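Local atomic coordinates of similar to sp|P32453 Saccharomyces cerevisiae YNL315c ATP11 (Candida glabrata CBS 138, PDB entry 2P4F), a protein that probably acts as a mitochondrial chaperone that binds unassembled subunits during assembly of the F1-ATPase. Residues Tyr258-Ser263 and Glu270-Leu275; Tyr148-Lys153 and Leu274-Asn279; Gln182-Gln187 and Leu252-Phe257. All coordinates share one frame; numbering follows the deposited sequence.

Interaction 1 of 3, residues Tyr258-Ser263 and Glu270-Leu275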
loop_
_atom_site.group_PDB
_atom_site.type_symbol
_atom_site.label_atom_id
_atom_site.label_comp_id
_atom_site.label_asym_id
_atom_site.label_seq_id
_atom_site.Cartn_x
_atom_site.Cartn_y
_atom_site.Cartn_z
ATOM N N TYR A 258 3.849 -5.209 -6.971
ATOM C CA TYR A 258 4.923 -5.369 -5.994
ATOM C C TYR A 258 5.090 -6.819 -5.577
ATOM O O TYR A 258 5.119 -7.227 -4.452
ATOM C CB TYR A 258 4.664 -4.445 -4.793
ATOM C CG TYR A 258 5.159 -3.046 -5.139
ATOM C CD1 TYR A 258 6.451 -2.648 -4.804
ATOM C CD2 TYR A 258 4.322 -2.139 -5.820
ATOM C CE1 TYR A 258 6.914 -1.372 -5.124
ATOM C CE2 TYR A 258 4.776 -0.844 -6.151
ATOM C CZ TYR A 258 6.071 -0.493 -5.780
ATOM O OH TYR A 258 6.510 0.777 -6.114
ATOM N N GLY A 259 5.294 -7.697 -6.535
ATOM C CA GLY A 259 5.720 -9.041 -6.099
ATOM C C GLY A 259 4.593 -9.990 -6.471
ATOM O O GLY A 259 4.762 -11.213 -6.377
ATOM N N ALA A 260 3.504 -9.358 -6.884
ATOM C CA ALA A 260 2.374 -10.080 -7.530
ATOM C C ALA A 260 1.994 -11.310 -6.722
ATOM O O ALA A 260 1.726 -12.413 -7.232
ATOM C CB ALA A 260 2.726 -10.478 -8.947
ATOM N N MET A 261 1.990 -11.044 -5.435
ATOM C CA MET A 261 1.748 -11.901 -4.312
ATOM C C MET A 261 2.296 -13.294 -4.649
ATOM O O MET A 261 1.524 -14.247 -4.644
ATOM C CB MET A 261 0.258 -11.915 -3.958
ATOM C CG MET A 261 -0.676 -12.328 -5.079
ATOM S SD MET A 261 -1.909 -11.103 -5.586
ATOM C CE MET A 261 -0.869 -9.772 -6.156
ATOM N N GLY A 262 3.581 -13.384 -4.963
ATOM C CA GLY A 262 4.375 -14.571 -5.204
ATOM C C GLY A 262 3.984 -15.314 -6.467
ATOM O O GLY A 262 4.393 -16.462 -6.694
ATOM N N SER A 263 3.180 -14.654 -7.326
ATOM C CA SER A 263 2.856 -15.389 -8.569
ATOM C C SER A 263 4.119 -15.426 -9.441
ATOM O O SER A 263 4.943 -14.502 -9.328
ATOM C CB SER A 263 1.667 -14.758 -9.289
ATOM O OG SER A 263 1.404 -15.374 -10.514
ATOM N N GLU A 270 5.791 -10.024 -16.000
ATOM C CA GLU A 270 5.779 -8.807 -16.804
ATOM C C GLU A 270 5.488 -7.591 -15.927
ATOM O O GLU A 270 6.090 -6.523 -16.087
ATOM C CB GLU A 270 4.713 -8.832 -17.878
ATOM C CG GLU A 270 5.004 -9.715 -19.061
ATOM C CD GLU A 270 3.836 -9.560 -20.040
ATOM O OE1 GLU A 270 2.969 -10.460 -20.093
ATOM O OE2 GLU A 270 3.858 -8.520 -20.733
ATOM N N ARG A 271 4.577 -7.781 -14.971
ATOM C CA ARG A 271 4.319 -6.672 -14.038
ATOM C C ARG A 271 5.534 -6.317 -13.197
ATOM O O ARG A 271 5.867 -5.104 -13.029
ATOM C CB ARG A 271 3.158 -7.038 -13.098
ATOM C CG ARG A 271 1.818 -7.054 -13.830
ATOM C CD ARG A 271 0.637 -6.996 -12.830
ATOM N NE ARG A 271 -0.588 -6.988 -13.632
ATOM C CZ ARG A 271 -1.347 -8.070 -13.865
ATOM N NH1 ARG A 271 -1.027 -9.256 -13.326
ATOM N NH2 ARG A 271 -2.449 -7.994 -14.630
ATOM N N ILE A 272 6.221 -7.322 -12.658
ATOM C CA ILE A 272 7.386 -7.030 -11.829
ATOM C C ILE A 272 8.458 -6.377 -12.689
ATOM O O ILE A 272 9.129 -5.435 -12.265
ATOM C CB ILE A 272 7.881 -8.313 -11.158
ATOM C CG1 ILE A 272 6.894 -8.755 -10.072
ATOM C CG2 ILE A 272 9.303 -8.135 -10.641
ATOM C CD1 ILE A 272 7.013 -10.190 -9.643
ATOM N N GLN A 273 8.640 -6.852 -13.920
ATOM C CA GLN A 273 9.687 -6.277 -14.778
ATOM C C GLN A 273 9.376 -4.811 -15.087
ATOM O O GLN A 273 10.270 -3.960 -15.179
ATOM C CB GLN A 273 9.782 -7.080 -16.099
ATOM C CG GLN A 273 10.933 -6.573 -16.987
ATOM C CD GLN A 273 12.285 -6.882 -16.365
ATOM O OE1 GLN A 273 12.580 -8.022 -15.999
ATOM N NE2 GLN A 273 13.151 -5.875 -16.208
ATOM N N LEU A 274 8.069 -4.501 -15.260
ATOM C CA LEU A 274 7.744 -3.105 -15.524
ATOM C C LEU A 274 8.039 -2.213 -14.324
ATOM O O LEU A 274 8.489 -1.045 -14.447
ATOM C CB LEU A 274 6.248 -2.979 -15.845
ATOM C CG LEU A 274 5.789 -1.665 -16.434
ATOM C CD1 LEU A 274 6.384 -1.418 -17.827
ATOM C CD2 LEU A 274 4.252 -1.598 -16.452
ATOM N N LEU A 275 7.730 -2.720 -13.138
ATOM C CA LEU A 275 8.048 -2.005 -11.885
ATOM C C LEU A 275 9.552 -1.740 -11.810
ATOM O O LEU A 275 10.039 -0.606 -11.486
ATOM C CB LEU A 275 7.582 -2.837 -10.675
ATOM C CG LEU A 275 8.038 -2.297 -9.315
ATOM C CD1 LEU A 275 7.365 -0.964 -9.032
ATOM C CD2 LEU A 275 7.706 -3.343 -8.252
#
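Y258 and L275 meet where the connection between two successive helices, 244-257 and 266-280, folds back on the second of them. Y258 is the first residue here to depart from helical backbone angles. Its bond from CA to CB points away from helix 266-280, yet the ring still reaches it: chi1 -82° puts CG anti to the carbonyl carbon and beside the backbone N, and the ring beyond turns one face to L275. Outward from CB, Y258 CG lies 4.0 Å and Y258 CD1 3.7 Å from L275 CD2. Y258 CE1 touches both leucine methyls, Y258 CE2 meets L275 CD1, and Y258 CZ sits 3.5 Å from L275 CD1. The two methyls thus divide the ring between them. L275 CD2 makes a CH-pi contact, 3.8 Å from the Y258 ring centroid and 15° off its normal, while L275 CD1 lies toward the hydroxyl end. The two side chains cross at about a right angle. Farther along the loop, I272 CD1 rests 3.9 Å from G259 CA and touches A260 CB more loosely. At phi 114° a CB on G259 would collide with the carbonyl O of Y258, which by itself calls for glycine; G259 O receives G262 N at 2.8 Å. At the tip of the tyrosine, OH hydrogen-bonds the carbonyl oxygen of N154, while L275 CD1 lies 3.5 Å from that same Y258 OH.

Interaction 2 of 3, residues Tyr148-Lys153 and Leu274-Asn279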
loop_
_atom_site.group_PDB
_atom_site.type_symbol
_atom_site.label_atom_id
_atom_site.label_comp_id
_atom_site.label_asym_id
_atom_site.label_seq_id
_atom_site.Cartn_x
_atom_site.Cartn_y
_atom_site.Cartn_z
ATOM N N TYR A 148 7.367 -6.152 0.696
ATOM C CA TYR A 148 8.330 -5.283 1.381
ATOM C C TYR A 148 9.672 -5.262 0.652
ATOM O O TYR A 148 10.302 -4.221 0.467
ATOM C CB TYR A 148 8.527 -5.846 2.799
ATOM C CG TYR A 148 9.230 -5.009 3.818
ATOM C CD1 TYR A 148 9.609 -3.683 3.630
ATOM C CD2 TYR A 148 9.541 -5.568 5.055
ATOM C CE1 TYR A 148 10.261 -2.944 4.599
ATOM C CE2 TYR A 148 10.172 -4.826 6.010
ATOM C CZ TYR A 148 10.530 -3.535 5.806
ATOM O OH TYR A 148 11.170 -2.863 6.824
ATOM N N LYS A 149 10.098 -6.445 0.205
ATOM C CA LYS A 149 11.423 -6.525 -0.451
ATOM C C LYS A 149 11.382 -5.753 -1.768
ATOM O O LYS A 149 12.325 -4.986 -2.068
ATOM C CB LYS A 149 11.828 -7.999 -0.584
ATOM C CG LYS A 149 12.357 -8.610 0.727
ATOM C CD LYS A 149 11.652 -8.239 2.001
ATOM C CE LYS A 149 12.092 -8.948 3.256
ATOM N NZ LYS A 149 12.654 -8.056 4.305
ATOM N N TYR A 150 10.285 -5.922 -2.522
ATOM C CA TYR A 150 10.208 -5.170 -3.792
ATOM C C TYR A 150 10.026 -3.687 -3.514
ATOM O O TYR A 150 10.537 -2.879 -4.309
ATOM C CB TYR A 150 9.051 -5.663 -4.639
ATOM C CG TYR A 150 9.384 -6.917 -5.418
ATOM C CD1 TYR A 150 10.182 -6.804 -6.562
ATOM C CD2 TYR A 150 8.923 -8.161 -5.051
ATOM C CE1 TYR A 150 10.527 -7.908 -7.329
ATOM C CE2 TYR A 150 9.252 -9.296 -5.812
ATOM C CZ TYR A 150 10.043 -9.139 -6.929
ATOM O OH TYR A 150 10.399 -10.209 -7.703
ATOM N N ALA A 151 9.352 -3.300 -2.457
ATOM C CA ALA A 151 9.066 -1.874 -2.169
ATOM C C ALA A 151 10.373 -1.168 -1.841
ATOM O O ALA A 151 10.549 -0.002 -2.242
ATOM C CB ALA A 151 8.080 -1.782 -1.031
ATOM N N VAL A 152 11.252 -1.795 -1.084
ATOM C CA VAL A 152 12.526 -1.111 -0.738
ATOM C C VAL A 152 13.341 -0.818 -1.991
ATOM O O VAL A 152 13.881 0.269 -2.192
ATOM C CB VAL A 152 13.362 -1.956 0.254
ATOM C CG1 VAL A 152 14.791 -1.424 0.327
ATOM C CG2 VAL A 152 12.691 -1.959 1.632
ATOM N N LYS A 153 13.411 -1.811 -2.887
ATOM C CA LYS A 153 14.237 -1.661 -4.107
ATOM C C LYS A 153 13.522 -0.824 -5.160
ATOM O O LYS A 153 14.222 -0.297 -6.016
ATOM C CB LYS A 153 14.528 -3.069 -4.683
ATOM C CG LYS A 153 15.545 -3.788 -3.793
ATOM C CD LYS A 153 15.941 -5.140 -4.259
ATOM C CE LYS A 153 17.283 -5.442 -3.551
ATOM N NZ LYS A 153 17.673 -4.216 -2.773
ATOM N N LEU A 274 8.069 -4.501 -15.260
ATOM C CA LEU A 274 7.744 -3.105 -15.524
ATOM C C LEU A 274 8.039 -2.213 -14.324
ATOM O O LEU A 274 8.489 -1.045 -14.447
ATOM C CB LEU A 274 6.248 -2.979 -15.845
ATOM C CG LEU A 274 5.789 -1.665 -16.434
ATOM C CD1 LEU A 274 6.384 -1.418 -17.827
ATOM C CD2 LEU A 274 4.252 -1.598 -16.452
ATOM N N LEU A 275 7.730 -2.720 -13.138
ATOM C CA LEU A 275 8.048 -2.005 -11.885
ATOM C C LEU A 275 9.552 -1.740 -11.810
ATOM O O LEU A 275 10.039 -0.606 -11.486
ATOM C CB LEU A 275 7.582 -2.837 -10.675
ATOM C CG LEU A 275 8.038 -2.297 -9.315
ATOM C CD1 LEU A 275 7.365 -0.964 -9.032
ATOM C CD2 LEU A 275 7.706 -3.343 -8.252
ATOM N N GLU A 276 10.332 -2.783 -12.087
ATOM C CA GLU A 276 11.795 -2.598 -11.998
ATOM C C GLU A 276 12.289 -1.636 -13.059
ATOM O O GLU A 276 13.109 -0.751 -12.811
ATOM C CB GLU A 276 12.502 -3.968 -12.111
ATOM C CG GLU A 276 12.185 -4.844 -10.873
ATOM C CD GLU A 276 12.772 -6.223 -10.981
ATOM O OE1 GLU A 276 13.082 -6.699 -12.110
ATOM O OE2 GLU A 276 12.950 -6.864 -9.904
ATOM N N ASP A 277 11.761 -1.764 -14.278
ATOM C CA ASP A 277 12.197 -0.850 -15.337
ATOM C C ASP A 277 11.881 0.592 -15.025
ATOM O O ASP A 277 12.687 1.508 -15.307
ATOM C CB ASP A 277 11.505 -1.245 -16.653
ATOM C CG ASP A 277 12.124 -2.474 -17.278
ATOM O OD1 ASP A 277 13.231 -2.906 -16.903
ATOM O OD2 ASP A 277 11.448 -3.040 -18.178
ATOM N N PHE A 278 10.703 0.842 -14.429
ATOM C CA PHE A 278 10.380 2.214 -14.028
ATOM C C PHE A 278 11.431 2.712 -13.025
ATOM O O PHE A 278 11.974 3.817 -13.173
ATOM C CB PHE A 278 8.975 2.236 -13.403
ATOM C CG PHE A 278 8.579 3.648 -12.974
ATOM C CD1 PHE A 278 8.015 4.540 -13.884
ATOM C CD2 PHE A 278 8.767 4.040 -11.645
ATOM C CE1 PHE A 278 7.677 5.804 -13.453
ATOM C CE2 PHE A 278 8.441 5.310 -11.212
ATOM C CZ PHE A 278 7.871 6.172 -12.120
ATOM N N ASN A 279 11.689 1.914 -11.979
ATOM C CA ASN A 279 12.559 2.400 -10.903
ATOM C C ASN A 279 14.020 2.525 -11.302
ATOM O O ASN A 279 14.768 3.283 -10.684
ATOM C CB ASN A 279 12.410 1.471 -9.676
ATOM C CG ASN A 279 11.166 1.916 -8.921
ATOM O OD1 ASN A 279 11.215 2.788 -8.005
ATOM N ND2 ASN A 279 10.027 1.310 -9.261
HETATM O O HOH W 1 12.621 -9.471 -9.748
#
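Y150 and E276 meet edge-on between two helices that run in nearly the same direction, their segment axes 10.9 Å apart and their N-to-C directions 23° from one another. At this spacing the link is made by side chains. The Y150 ring, whose bond from CA to CB is directed at the other helix, offers an edge to the glutamate: E276 OE2 lies in the ring plane, 3.7 Å from Y150 CE1. Ring and carboxylate planes are turned 42° from one another, so the groups are neither stacked nor coplanar. The extended E276 chain, with CG anti to the carbonyl carbon (chi1 -67°), carries OE2 across to that edge. A water, also in the ring plane, then bridges the pair, donating to E276 OE2 at 2.6 Å and lying 3.1 Å from Y150 OH. Apart from this polar pair, L275 CD2 approaches Y150 CB at 4.5 Å, a loose apolar touch. One helical turn on, the N279 amide folds back: ND2 donates to L275 O at 2.9 Å, almost straight, and also to L156 O at the start of strand 156-162. L275 O accepts N279 N too, the two nitrogens arriving on opposite faces of its carbonyl plane. Chemically, the contact is mixed: beside the apolar touch of L275, the edge hydrogens of the ring probably make a mildly favourable neighbour for the carboxylate, while the water supplies the directional link.

Interaction 3 of 3, residues Gln182-Gln187 and Leu252-Phe257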
loop_
_atom_site.group_PDB
_atom_site.type_symbol
_atom_site.label_atom_id
_atom_site.label_comp_id
_atom_site.label_asym_id
_atom_site.label_seq_id
_atom_site.Cartn_x
_atom_site.Cartn_y
_atom_site.Cartn_z
ATOM N N GLN A 182 -1.669 8.052 -11.151
ATOM C CA GLN A 182 -1.380 8.243 -9.734
ATOM C C GLN A 182 0.065 7.894 -9.471
ATOM O O GLN A 182 0.491 6.869 -9.993
ATOM C CB GLN A 182 -2.254 7.304 -8.899
ATOM C CG GLN A 182 -3.734 7.332 -9.286
ATOM C CD GLN A 182 -4.405 8.680 -9.147
ATOM O OE1 GLN A 182 -4.259 9.331 -8.108
ATOM N NE2 GLN A 182 -5.183 9.135 -10.152
ATOM N N TYR A 183 0.761 8.683 -8.657
ATOM C CA TYR A 183 2.013 8.173 -8.102
ATOM C C TYR A 183 1.726 7.281 -6.924
ATOM O O TYR A 183 0.812 7.573 -6.125
ATOM C CB TYR A 183 2.825 9.358 -7.595
ATOM C CG TYR A 183 3.718 10.036 -8.615
ATOM C CD1 TYR A 183 4.654 9.275 -9.307
ATOM C CD2 TYR A 183 3.668 11.394 -8.851
ATOM C CE1 TYR A 183 5.502 9.861 -10.249
ATOM C CE2 TYR A 183 4.506 12.005 -9.769
ATOM C CZ TYR A 183 5.420 11.220 -10.478
ATOM O OH TYR A 183 6.285 11.768 -11.369
ATOM N N VAL A 184 2.531 6.236 -6.803
ATOM C CA VAL A 184 2.586 5.362 -5.641
ATOM C C VAL A 184 3.949 5.532 -5.014
ATOM O O VAL A 184 4.944 5.347 -5.765
ATOM C CB VAL A 184 2.390 3.889 -6.054
ATOM C CG1 VAL A 184 2.569 2.951 -4.854
ATOM C CG2 VAL A 184 1.029 3.706 -6.729
ATOM N N GLN A 185 4.070 5.871 -3.747
ATOM C CA GLN A 185 5.393 6.000 -3.141
ATOM C C GLN A 185 5.394 5.196 -1.829
ATOM O O GLN A 185 4.526 5.423 -0.982
ATOM C CB GLN A 185 5.777 7.483 -2.842
ATOM C CG GLN A 185 7.276 7.583 -2.470
ATOM C CD GLN A 185 7.735 9.021 -2.295
ATOM O OE1 GLN A 185 6.916 9.987 -2.349
ATOM N NE2 GLN A 185 9.042 9.176 -2.085
ATOM N N TRP A 186 6.398 4.332 -1.697
ATOM C CA TRP A 186 6.625 3.639 -0.436
ATOM C C TRP A 186 7.615 4.434 0.405
ATOM O O TRP A 186 8.661 4.864 -0.119
ATOM C CB TRP A 186 7.179 2.255 -0.696
ATOM C CG TRP A 186 6.199 1.308 -1.309
ATOM C CD1 TRP A 186 5.974 1.064 -2.648
ATOM C CD2 TRP A 186 5.300 0.455 -0.597
ATOM N NE1 TRP A 186 4.979 0.111 -2.821
ATOM C CE2 TRP A 186 4.562 -0.275 -1.558
ATOM C CE3 TRP A 186 5.060 0.250 0.784
ATOM C CZ2 TRP A 186 3.593 -1.205 -1.197
ATOM C CZ3 TRP A 186 4.096 -0.681 1.116
ATOM C CH2 TRP A 186 3.370 -1.401 0.153
ATOM N N GLN A 187 7.274 4.644 1.644
ATOM C CA GLN A 187 8.113 5.389 2.576
ATOM C C GLN A 187 8.368 4.523 3.806
ATOM O O GLN A 187 7.414 3.962 4.416
ATOM C CB GLN A 187 7.445 6.713 2.968
ATOM C CG GLN A 187 7.377 7.601 1.741
ATOM C CD GLN A 187 7.436 9.054 2.119
ATOM O OE1 GLN A 187 6.824 9.446 3.125
ATOM N NE2 GLN A 187 8.176 9.784 1.298
ATOM N N LEU A 252 -5.089 -3.020 -4.575
ATOM C CA LEU A 252 -4.950 -4.361 -5.184
ATOM C C LEU A 252 -3.888 -4.363 -6.289
ATOM O O LEU A 252 -3.059 -5.293 -6.386
ATOM C CB LEU A 252 -6.318 -4.816 -5.682
ATOM C CG LEU A 252 -6.959 -6.051 -5.072
ATOM C CD1 LEU A 252 -6.649 -6.166 -3.581
ATOM C CD2 LEU A 252 -8.462 -6.011 -5.370
ATOM N N ASN A 253 -3.905 -3.291 -7.114
ATOM C CA ASN A 253 -2.894 -3.234 -8.162
ATOM C C ASN A 253 -1.512 -2.977 -7.597
ATOM O O ASN A 253 -0.509 -3.482 -8.143
ATOM C CB ASN A 253 -3.321 -2.183 -9.205
ATOM C CG ASN A 253 -3.792 -2.838 -10.499
ATOM O OD1 ASN A 253 -3.528 -4.023 -10.767
ATOM N ND2 ASN A 253 -4.479 -2.102 -11.346
ATOM N N VAL A 254 -1.397 -2.230 -6.495
ATOM C CA VAL A 254 -0.054 -2.134 -5.888
ATOM C C VAL A 254 0.462 -3.521 -5.524
ATOM O O VAL A 254 1.605 -3.827 -5.824
ATOM C CB VAL A 254 -0.080 -1.265 -4.620
ATOM C CG1 VAL A 254 1.212 -1.357 -3.837
ATOM C CG2 VAL A 254 -0.356 0.208 -4.965
ATOM N N GLN A 255 -0.426 -4.337 -4.944
ATOM C CA GLN A 255 -0.003 -5.686 -4.589
ATOM C C GLN A 255 0.411 -6.482 -5.821
ATOM O O GLN A 255 1.366 -7.267 -5.810
ATOM C CB GLN A 255 -1.153 -6.406 -3.884
ATOM C CG GLN A 255 -1.465 -5.770 -2.528
ATOM C CD GLN A 255 -2.581 -6.488 -1.798
ATOM O OE1 GLN A 255 -3.090 -5.995 -0.800
ATOM N NE2 GLN A 255 -2.936 -7.669 -2.317
ATOM N N ARG A 256 -0.296 -6.331 -6.943
ATOM C CA ARG A 256 0.007 -7.145 -8.125
ATOM C C ARG A 256 1.361 -6.787 -8.708
ATOM O O ARG A 256 2.083 -7.667 -9.177
ATOM C CB ARG A 256 -1.097 -6.983 -9.196
ATOM C CG ARG A 256 -2.428 -7.618 -8.748
ATOM C CD ARG A 256 -3.320 -8.034 -9.908
ATOM N NE ARG A 256 -3.569 -6.866 -10.792
ATOM C CZ ARG A 256 -4.226 -7.046 -11.936
ATOM N NH1 ARG A 256 -4.452 -6.019 -12.745
ATOM N NH2 ARG A 256 -4.679 -8.263 -12.281
ATOM N N PHE A 257 1.697 -5.493 -8.710
ATOM C CA PHE A 257 2.982 -5.066 -9.273
ATOM C C PHE A 257 4.126 -5.317 -8.291
ATOM O O PHE A 257 5.242 -5.671 -8.708
ATOM C CB PHE A 257 2.919 -3.588 -9.680
ATOM C CG PHE A 257 2.173 -3.444 -11.008
ATOM C CD1 PHE A 257 2.885 -3.493 -12.205
ATOM C CD2 PHE A 257 0.796 -3.267 -11.031
ATOM C CE1 PHE A 257 2.165 -3.355 -13.385
ATOM C CE2 PHE A 257 0.075 -3.147 -12.208
ATOM C CZ PHE A 257 0.777 -3.197 -13.414
#
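V254 sets one methyl against W186 and the other against V184, meeting both obliquely where helix 244-257 rests on the sheet. CG1 takes the indole: it is 3.6 Å from W186 CZ2, with W186 NE1 and CE2 farther off. CG2 takes the valine, 4.0 Å from V184 CG1 and slightly more from V184 CG2. This split follows from the V254 rotamer, CG1 standing anti to the backbone N (chi1 169°) and CG2 anti to the carbonyl carbon. V184 and W186 sit two residues apart on strand 179-190, so both point to the helix. All three residues are buried, and the contact is wholly apolar. The indole has further neighbours: Y258 meets it edge to face, and M147 and A151 of helix 140-153 touch it. On helix 244-257 itself, R256 grips N253 OD1 side-on: that oxygen lies near the guanidinium plane of R256 and takes NE at 2.8 Å and NH1 at 3.0 Å. N253 ND2 and R256 NH1 continue to the carbonyl oxygens of A294 and S296. The arrangement is that of a helix seated through a valine on a valine and a tryptophan of one face of the curved antiparallel sheet that forms the half barrel of this ATP11 domain.

How the interactions relate
The three contacts lie close together, their centres 9 to 11 Å apart. Interactions 1 and 2 share L274 and L275 of helix 266-280, of which L275 touches in both, and Y150 joins them physically: its CE1 is 3.5 Å from I272 CG2 and its CD2 3.5 Å from G259 CA. Interaction 3 connects to interaction 1 through the rings of W186 and Y258, with Y258 CZ 3.2 Å from W186 NE1, and to interaction 2 through L275 CD2, 3.4 Å from F257 O. Between helices 244-257 and 266-280, R271 NH2 and R256 NH2 stand 3.2 Å apart; carbonyl oxygens of L293 and E298 accept from R271. Beside interaction 2, a hexaethylene glycol, probably from crystallisation, lies about 5 Å from the N279 side chain.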